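Local coordinates for subclass B3 metallo-beta-lactamase (Sphingobium indicum, PDB 7LUU), which probably hydrolyses beta-lactam antibiotics at a two-zinc active site, which unusually for subclass B3 includes a glutamate among its metal ligands, at residues G66-V71 with W209-G214; D114-L119 with L185-A190; L258-L263 with S280-S285. One frame throughout, in Å; residues are numbered along the deposited sequence.

Contact 1: G66-V71 with W209-G214; sequences GNSYLV and WNACEG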
# COMPACT_ATOMS: atom_id res chain seq x y z
N GLY A 66 -1.79 16.79 -11.13
CA GLY A 66 -0.63 16.56 -11.99
C GLY A 66 -0.77 15.29 -12.76
O GLY A 66 -1.84 14.94 -13.24
N ASN A 67 0.33 14.54 -12.73
CA ASN A 67 0.55 13.28 -13.40
C ASN A 67 0.04 12.08 -12.62
O ASN A 67 0.29 10.96 -13.03
CB ASN A 67 2.06 13.13 -13.69
CG ASN A 67 2.99 12.95 -12.40
OD1 ASN A 67 2.62 13.11 -11.23
ND2 ASN A 67 4.28 12.71 -12.68
N SER A 68 -0.66 12.30 -11.50
CA SER A 68 -0.91 11.22 -10.55
C SER A 68 -2.41 11.00 -10.47
O SER A 68 -3.19 11.97 -10.39
CB SER A 68 -0.35 11.66 -9.15
OG SER A 68 1.11 11.70 -9.26
N TYR A 69 -2.78 9.73 -10.44
CA TYR A 69 -4.18 9.32 -10.54
C TYR A 69 -4.54 8.23 -9.54
O TYR A 69 -3.69 7.51 -9.04
CB TYR A 69 -4.49 8.74 -11.94
CG TYR A 69 -4.12 9.65 -13.07
CD1 TYR A 69 -2.80 9.78 -13.50
CD2 TYR A 69 -5.11 10.39 -13.71
CE1 TYR A 69 -2.46 10.64 -14.61
CE2 TYR A 69 -4.77 11.24 -14.80
CZ TYR A 69 -3.46 11.34 -15.24
OH TYR A 69 -3.14 12.20 -16.31
N LEU A 70 -5.83 8.07 -9.35
CA LEU A 70 -6.37 6.91 -8.61
C LEU A 70 -7.09 5.98 -9.56
O LEU A 70 -7.94 6.41 -10.36
CB LEU A 70 -7.37 7.36 -7.55
CG LEU A 70 -6.61 8.08 -6.42
CD1 LEU A 70 -7.56 8.69 -5.38
CD2 LEU A 70 -5.49 7.21 -5.73
N VAL A 71 -6.77 4.69 -9.46
CA VAL A 71 -7.41 3.68 -10.33
C VAL A 71 -7.92 2.49 -9.52
O VAL A 71 -8.22 1.42 -10.06
CB VAL A 71 -6.46 3.18 -11.44
CG1 VAL A 71 -6.22 4.32 -12.45
CG2 VAL A 71 -5.13 2.62 -10.86
N TRP A 209 6.14 11.30 -3.35
CA TRP A 209 6.68 11.91 -4.53
C TRP A 209 5.97 13.23 -4.78
O TRP A 209 4.89 13.49 -4.25
CB TRP A 209 6.49 10.95 -5.74
CG TRP A 209 5.02 10.82 -6.19
CD1 TRP A 209 4.36 11.48 -7.21
CD2 TRP A 209 4.03 9.96 -5.57
NE1 TRP A 209 3.04 11.06 -7.28
CE2 TRP A 209 2.82 10.11 -6.32
CE3 TRP A 209 4.08 9.05 -4.53
CZ2 TRP A 209 1.62 9.44 -5.98
CZ3 TRP A 209 2.87 8.32 -4.19
CH2 TRP A 209 1.67 8.55 -4.93
N ASN A 210 6.57 14.06 -5.64
CA ASN A 210 5.97 15.33 -6.07
C ASN A 210 5.19 15.14 -7.37
O ASN A 210 5.63 14.44 -8.29
CB ASN A 210 7.07 16.36 -6.32
CG ASN A 210 7.45 17.14 -5.06
OD1 ASN A 210 6.83 16.98 -4.01
ND2 ASN A 210 8.47 18.03 -5.19
N ALA A 211 4.01 15.78 -7.43
CA ALA A 211 3.20 15.88 -8.63
C ALA A 211 3.04 17.35 -8.93
O ALA A 211 2.83 18.15 -8.01
CB ALA A 211 1.83 15.19 -8.45
N CYS A 212 3.22 17.73 -10.21
CA CYS A 212 3.24 19.14 -10.54
C CYS A 212 2.22 19.46 -11.62
O CYS A 212 1.95 18.64 -12.48
CB CYS A 212 4.64 19.58 -11.04
SG CYS A 212 5.93 19.20 -9.79
N GLU A 213 1.69 20.69 -11.55
CA GLU A 213 0.86 21.27 -12.61
C GLU A 213 1.47 22.62 -12.89
O GLU A 213 1.39 23.50 -12.03
CB GLU A 213 -0.60 21.40 -12.18
CG GLU A 213 -1.29 19.99 -12.07
CD GLU A 213 -2.75 20.02 -11.64
OE1 GLU A 213 -3.33 21.15 -11.55
OE2 GLU A 213 -3.35 18.94 -11.39
N GLY A 214 2.08 22.75 -14.07
CA GLY A 214 2.82 23.96 -14.40
C GLY A 214 3.92 24.15 -13.38
O GLY A 214 4.75 23.25 -13.14
O HOH W 1 5.71 13.17 -10.78
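Trp209 turns the N-H edge of its indole toward Ser68. Its NE1 donates to Ser68 OG at 2.8 Å. The bond is nearly straight, 169° at the hydrogen, and OG lies almost in the ring plane. Ser68 CB sits at the same edge. The bond satisfies the indole N-H inside the protein and limits rotation of the ring. Trp209 CG stands between its backbone N and carbonyl carbon (chi1 71°), which swings the ring to this side of the strand. Ala211 CB lies beside two polar groups. It is 3.7 Å from Ser68 OG. It is 3.6 Å from Asn67 OD1, which accepts from Ser68 OG. Both approaches to OD1 are less certain, since Asn67 has two conformers. Cys212 contributes backbone. Its O comes within 3.4 Å of Gly66 CA, a close approach to a residue without a side chain. The Cys212 side chain leaves on the far side, and its SG forms a disulfide with Cys217. Glu213 reaches back with a chain extended beyond CG. Its OE2 accepts from Gly66 N at 2.7 Å, with 172° at the hydrogen, through the anti lone pair. Glu213 CG passes alongside Gly66 CA. Here the start of strand 68-70 and the turn before it meet the end of strand 205-213. The two sheets come close together at this point in the alpha-beta/beta-alpha sandwich of the metallo-beta-lactamase fold.

Contact 2: D114-L119 with L185-A190; sequences DIKFIL and LRIGRA
The strands that carry Phe117 and Ile187 run close to antiparallel, with 157° between their directions. Their axes approach to 10.1 Å. This is the spacing of two facing sheets, and no backbone hydrogen bond crosses the gap. The nearest CA atoms, those of Lys116 and Ile187, are 9.1 Å apart. After Ile187 the chain reverses in a type II' turn that ends at Ala190, with Gly188 at positive phi. Side chains alone bridge the gap. Phe117 is the centre. Leu185 CD2 lies over one face of its ring, 4.2 Å from the centroid and 19° off the normal, as a CH-pi contact. Ile187 meets the same ring in another way: its CD1 is at the edge, near the ring plane, 3.9 Å from Phe117 CE2. With Ile187 CG1 anti to the backbone N (chi1 164°) and the next torsion also extended, CD1 reaches across to the ring. CD1 also comes within 4.0 Å of Lys116 CB, before the lysine chain bends away. Leu119 CD2 adds a contact of 4.0 Å with Leu185 CD2. Strand 115-119 lies between strands 87-90 and 141-144, parallel to both. Val143 touches both Phe117 and Leu119. On the other face of this sheet, Ile118 packs against helix 131-138. Strand 184-187 is the outermost strand of the second sheet and pairs with strand 190-196.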
# COMPACT_ATOMS: atom_id res chain seq x y z
N ASP A 114 2.68 0.08 -20.63
CA ASP A 114 3.67 1.08 -20.24
C ASP A 114 3.94 1.13 -18.74
O ASP A 114 4.70 1.98 -18.31
CB ASP A 114 3.20 2.46 -20.69
CG ASP A 114 3.18 2.59 -22.22
OD1 ASP A 114 3.97 1.90 -22.90
OD2 ASP A 114 2.37 3.42 -22.72
N ILE A 115 3.35 0.23 -17.94
CA ILE A 115 3.61 0.23 -16.50
C ILE A 115 4.95 -0.46 -16.28
O ILE A 115 5.13 -1.64 -16.65
CB ILE A 115 2.48 -0.48 -15.73
CG1 ILE A 115 1.17 0.33 -15.89
CG2 ILE A 115 2.88 -0.62 -14.22
CD1 ILE A 115 -0.10 -0.44 -15.48
N LYS A 116 5.90 0.28 -15.73
CA LYS A 116 7.25 -0.20 -15.55
C LYS A 116 7.49 -0.75 -14.15
O LYS A 116 8.36 -1.59 -13.96
CB LYS A 116 8.23 0.97 -15.78
CG LYS A 116 8.19 1.44 -17.28
CD LYS A 116 8.59 0.30 -18.24
CE LYS A 116 8.49 0.50 -19.86
NZ LYS A 116 7.70 -0.60 -20.65
N PHE A 117 6.79 -0.21 -13.16
CA PHE A 117 7.00 -0.61 -11.77
C PHE A 117 5.65 -0.69 -11.08
O PHE A 117 4.77 0.12 -11.33
CB PHE A 117 7.87 0.38 -10.98
CG PHE A 117 9.29 0.45 -11.47
CD1 PHE A 117 10.18 -0.57 -11.15
CD2 PHE A 117 9.70 1.50 -12.23
CE1 PHE A 117 11.48 -0.52 -11.63
CE2 PHE A 117 11.00 1.56 -12.73
CZ PHE A 117 11.90 0.53 -12.41
N ILE A 118 5.53 -1.64 -10.14
CA ILE A 118 4.39 -1.72 -9.24
C ILE A 118 4.98 -1.65 -7.83
O ILE A 118 5.77 -2.53 -7.43
CB ILE A 118 3.59 -3.03 -9.46
CG1 ILE A 118 3.02 -3.11 -10.90
CG2 ILE A 118 2.43 -3.12 -8.42
CD1 ILE A 118 2.71 -4.62 -11.26
N LEU A 119 4.63 -0.59 -7.09
CA LEU A 119 5.14 -0.44 -5.71
C LEU A 119 4.19 -1.15 -4.74
O LEU A 119 2.98 -1.13 -4.93
CB LEU A 119 5.25 1.06 -5.34
CG LEU A 119 5.90 1.92 -6.46
CD1 LEU A 119 6.04 3.33 -5.86
CD2 LEU A 119 7.24 1.43 -6.97
N LEU A 185 13.58 6.06 -6.12
CA LEU A 185 13.39 5.49 -7.46
C LEU A 185 13.16 6.63 -8.44
O LEU A 185 12.19 7.39 -8.30
CB LEU A 185 12.20 4.52 -7.42
CG LEU A 185 11.75 4.01 -8.79
CD1 LEU A 185 12.94 3.22 -9.33
CD2 LEU A 185 10.52 3.11 -8.60
N ARG A 186 14.08 6.82 -9.41
CA ARG A 186 13.96 7.93 -10.35
C ARG A 186 13.57 7.35 -11.70
O ARG A 186 14.20 6.41 -12.16
CB ARG A 186 15.24 8.74 -10.41
CG ARG A 186 15.30 9.65 -9.15
CD ARG A 186 16.46 10.57 -9.14
NE ARG A 186 17.04 10.65 -7.80
CZ ARG A 186 16.58 11.49 -6.88
NH1 ARG A 186 17.14 11.54 -5.67
NH2 ARG A 186 15.55 12.26 -7.16
N ILE A 187 12.47 7.85 -12.26
CA ILE A 187 11.99 7.36 -13.55
C ILE A 187 11.31 8.52 -14.27
O ILE A 187 10.49 9.23 -13.67
CB ILE A 187 11.06 6.17 -13.37
CG1 ILE A 187 10.28 5.96 -14.67
CG2 ILE A 187 10.17 6.34 -12.15
CD1 ILE A 187 9.57 4.58 -14.70
N GLY A 188 11.74 8.76 -15.50
CA GLY A 188 11.17 9.88 -16.23
C GLY A 188 11.49 11.13 -15.45
O GLY A 188 12.64 11.35 -15.02
N ARG A 189 10.50 11.99 -15.26
CA ARG A 189 10.77 13.20 -14.51
C ARG A 189 10.40 13.06 -13.05
O ARG A 189 10.57 14.04 -12.31
CB ARG A 189 10.03 14.41 -15.11
CG ARG A 189 8.53 14.28 -15.07
CD ARG A 189 7.85 15.63 -15.34
NE ARG A 189 8.27 16.26 -16.59
CZ ARG A 189 8.94 17.41 -16.65
NH1 ARG A 189 9.29 17.93 -17.83
NH2 ARG A 189 9.28 18.05 -15.53
N ALA A 190 9.95 11.86 -12.62
CA ALA A 190 9.44 11.60 -11.28
C ALA A 190 10.52 11.03 -10.37
O ALA A 190 11.47 10.40 -10.84
CB ALA A 190 8.28 10.62 -11.31

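Contact 3: L258-L263 with S280-S285; sequences LKCDIL and SGACRS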
# COMPACT_ATOMS: atom_id res chain seq x y z
N LEU A 258 7.08 13.79 7.21
CA LEU A 258 6.91 13.88 5.78
C LEU A 258 6.27 15.19 5.38
O LEU A 258 5.33 15.66 6.03
CB LEU A 258 6.01 12.75 5.28
CG LEU A 258 6.64 11.41 5.12
CD1 LEU A 258 5.57 10.35 4.85
CD2 LEU A 258 7.74 11.47 4.03
N LYS A 259 6.73 15.72 4.26
CA LYS A 259 5.99 16.75 3.56
C LYS A 259 4.82 16.02 2.90
O LYS A 259 5.00 15.00 2.20
CB LYS A 259 6.86 17.43 2.50
CG LYS A 259 6.25 18.65 1.86
CD LYS A 259 6.08 19.70 2.92
CE LYS A 259 5.71 21.06 2.39
NZ LYS A 259 5.67 22.01 3.56
N CYS A 260 3.66 16.55 3.12
CA CYS A 260 2.46 15.75 2.91
C CYS A 260 1.33 16.73 2.60
O CYS A 260 0.52 17.13 3.47
CB CYS A 260 2.19 14.96 4.18
SG CYS A 260 0.59 14.08 4.18
N ASP A 261 1.29 17.16 1.34
CA ASP A 261 0.20 17.99 0.89
C ASP A 261 -1.03 17.15 0.55
O ASP A 261 -2.18 17.66 0.57
CB ASP A 261 0.62 18.72 -0.37
CG ASP A 261 1.68 19.77 -0.10
OD1 ASP A 261 1.50 20.58 0.85
OD2 ASP A 261 2.73 19.70 -0.81
N ILE A 262 -0.81 15.89 0.14
CA ILE A 262 -1.89 15.02 -0.22
C ILE A 262 -1.59 13.68 0.43
O ILE A 262 -0.45 13.19 0.30
CB ILE A 262 -2.00 14.87 -1.74
CG1 ILE A 262 -2.55 16.17 -2.32
CG2 ILE A 262 -2.98 13.66 -2.12
CD1 ILE A 262 -2.53 16.12 -3.89
N LEU A 263 -2.59 13.08 1.10
CA LEU A 263 -2.44 11.76 1.74
C LEU A 263 -3.40 10.80 1.07
O LEU A 263 -4.62 11.03 1.07
CB LEU A 263 -2.76 11.88 3.25
CG LEU A 263 -2.91 10.50 3.94
CD1 LEU A 263 -1.58 9.71 3.90
CD2 LEU A 263 -3.41 10.69 5.34
N SER A 280 -2.35 20.92 5.19
CA SER A 280 -1.43 20.84 6.30
C SER A 280 -1.94 19.94 7.41
O SER A 280 -3.05 20.16 7.95
CB SER A 280 -1.25 22.26 6.85
OG SER A 280 -0.24 22.21 7.85
N GLY A 281 -1.11 18.96 7.81
CA GLY A 281 -1.46 18.13 8.95
C GLY A 281 -2.00 16.73 8.61
O GLY A 281 -2.22 15.92 9.52
N ALA A 282 -2.22 16.41 7.33
CA ALA A 282 -2.94 15.15 7.03
C ALA A 282 -2.18 13.92 7.51
O ALA A 282 -2.76 12.98 8.09
CB ALA A 282 -3.19 15.06 5.52
N CYS A 283 -0.87 13.86 7.20
CA CYS A 283 -0.13 12.68 7.59
C CYS A 283 0.01 12.61 9.09
O CYS A 283 0.03 11.51 9.65
CB CYS A 283 1.25 12.69 6.94
SG CYS A 283 1.19 12.26 5.14
N ARG A 284 0.17 13.75 9.75
CA ARG A 284 0.27 13.74 11.21
C ARG A 284 -1.02 13.21 11.85
O ARG A 284 -0.96 12.41 12.79
CB ARG A 284 0.64 15.14 11.73
CG ARG A 284 2.15 15.39 11.55
CD ARG A 284 2.58 16.77 12.11
NE ARG A 284 2.09 17.89 11.31
CZ ARG A 284 2.63 18.32 10.15
NH1 ARG A 284 3.72 17.71 9.57
NH2 ARG A 284 2.05 19.37 9.55
N SER A 285 -2.18 13.63 11.33
CA SER A 285 -3.46 13.11 11.85
C SER A 285 -3.59 11.62 11.63
O SER A 285 -4.14 10.90 12.49
CB SER A 285 -4.62 13.85 11.20
OG SER A 285 -4.56 15.20 11.67
O HOH W 2 1.00 18.02 6.02
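Cys260 and Cys283 are joined by a disulfide, with their SG atoms 2.1 Å apart. The two ends have different conformations. Cys260 SG is anti to its backbone N (chi1 172°). Cys283 SG lies beside its own backbone N and anti to the carbonyl carbon (chi1 -75°). These differing first torsions bring the two sulfurs together, one from the loop and one from the first turn of the helix. The C-S-S-C torsion of 79° is right-handed and close to the relaxed value near 90°. Apolar side chains pack round the bridge. Ala282 CB lies 4.1 Å from Cys260 SG and 3.9 Å from Leu263 CB; the methyl touches both the sulfur and the leucine. Leu263 splits its two branches. Its CD1 touches Cys283 SG at 4.0 Å, and its CD2 lies 3.6 Å from Ala282 O. A water links Cys260 O of the loop to Gly281 N at the helix start. It donates to Cys260 O at 2.7 Å and accepts from Gly281 N at 2.9 Å. Gly281 is the N-cap residue of the helix. Farther along the helix, the Arg284 guanidinium passes obliquely near Leu258 O, and Arg284 NH1 donates to Gly256 O. The contact ties the start of helix 282-300 to the segment between helix 242-257 and strand 262-265. Leu263 also packs on Ala223, and Cys283 on Val221, both of the neighbouring strand 216-223. Leu263 pairs with Gly277 of strand 277-278, and strand 262-265 thus lies between that strand and 216-223.

Contacts 1 and 2 both join the two facing sheets of the sandwich. Their centres are about 13 Å apart, and along the chain contact 2 is nested inside the loop closed by contact 1. Contact 3 follows both in sequence and ties a helix to the six-stranded sheet that all three reach. Its centre is about 16 Å from that of contact 1 and about 23 Å from that of contact 2. None touches another. The contacts lie outside the zinc site: the side chain of Leu119 in contact 2 is about 10 Å from that of His127, and that of Leu263 in contact 3 about 11 Å from that of His267. Both strands lead toward the metal site.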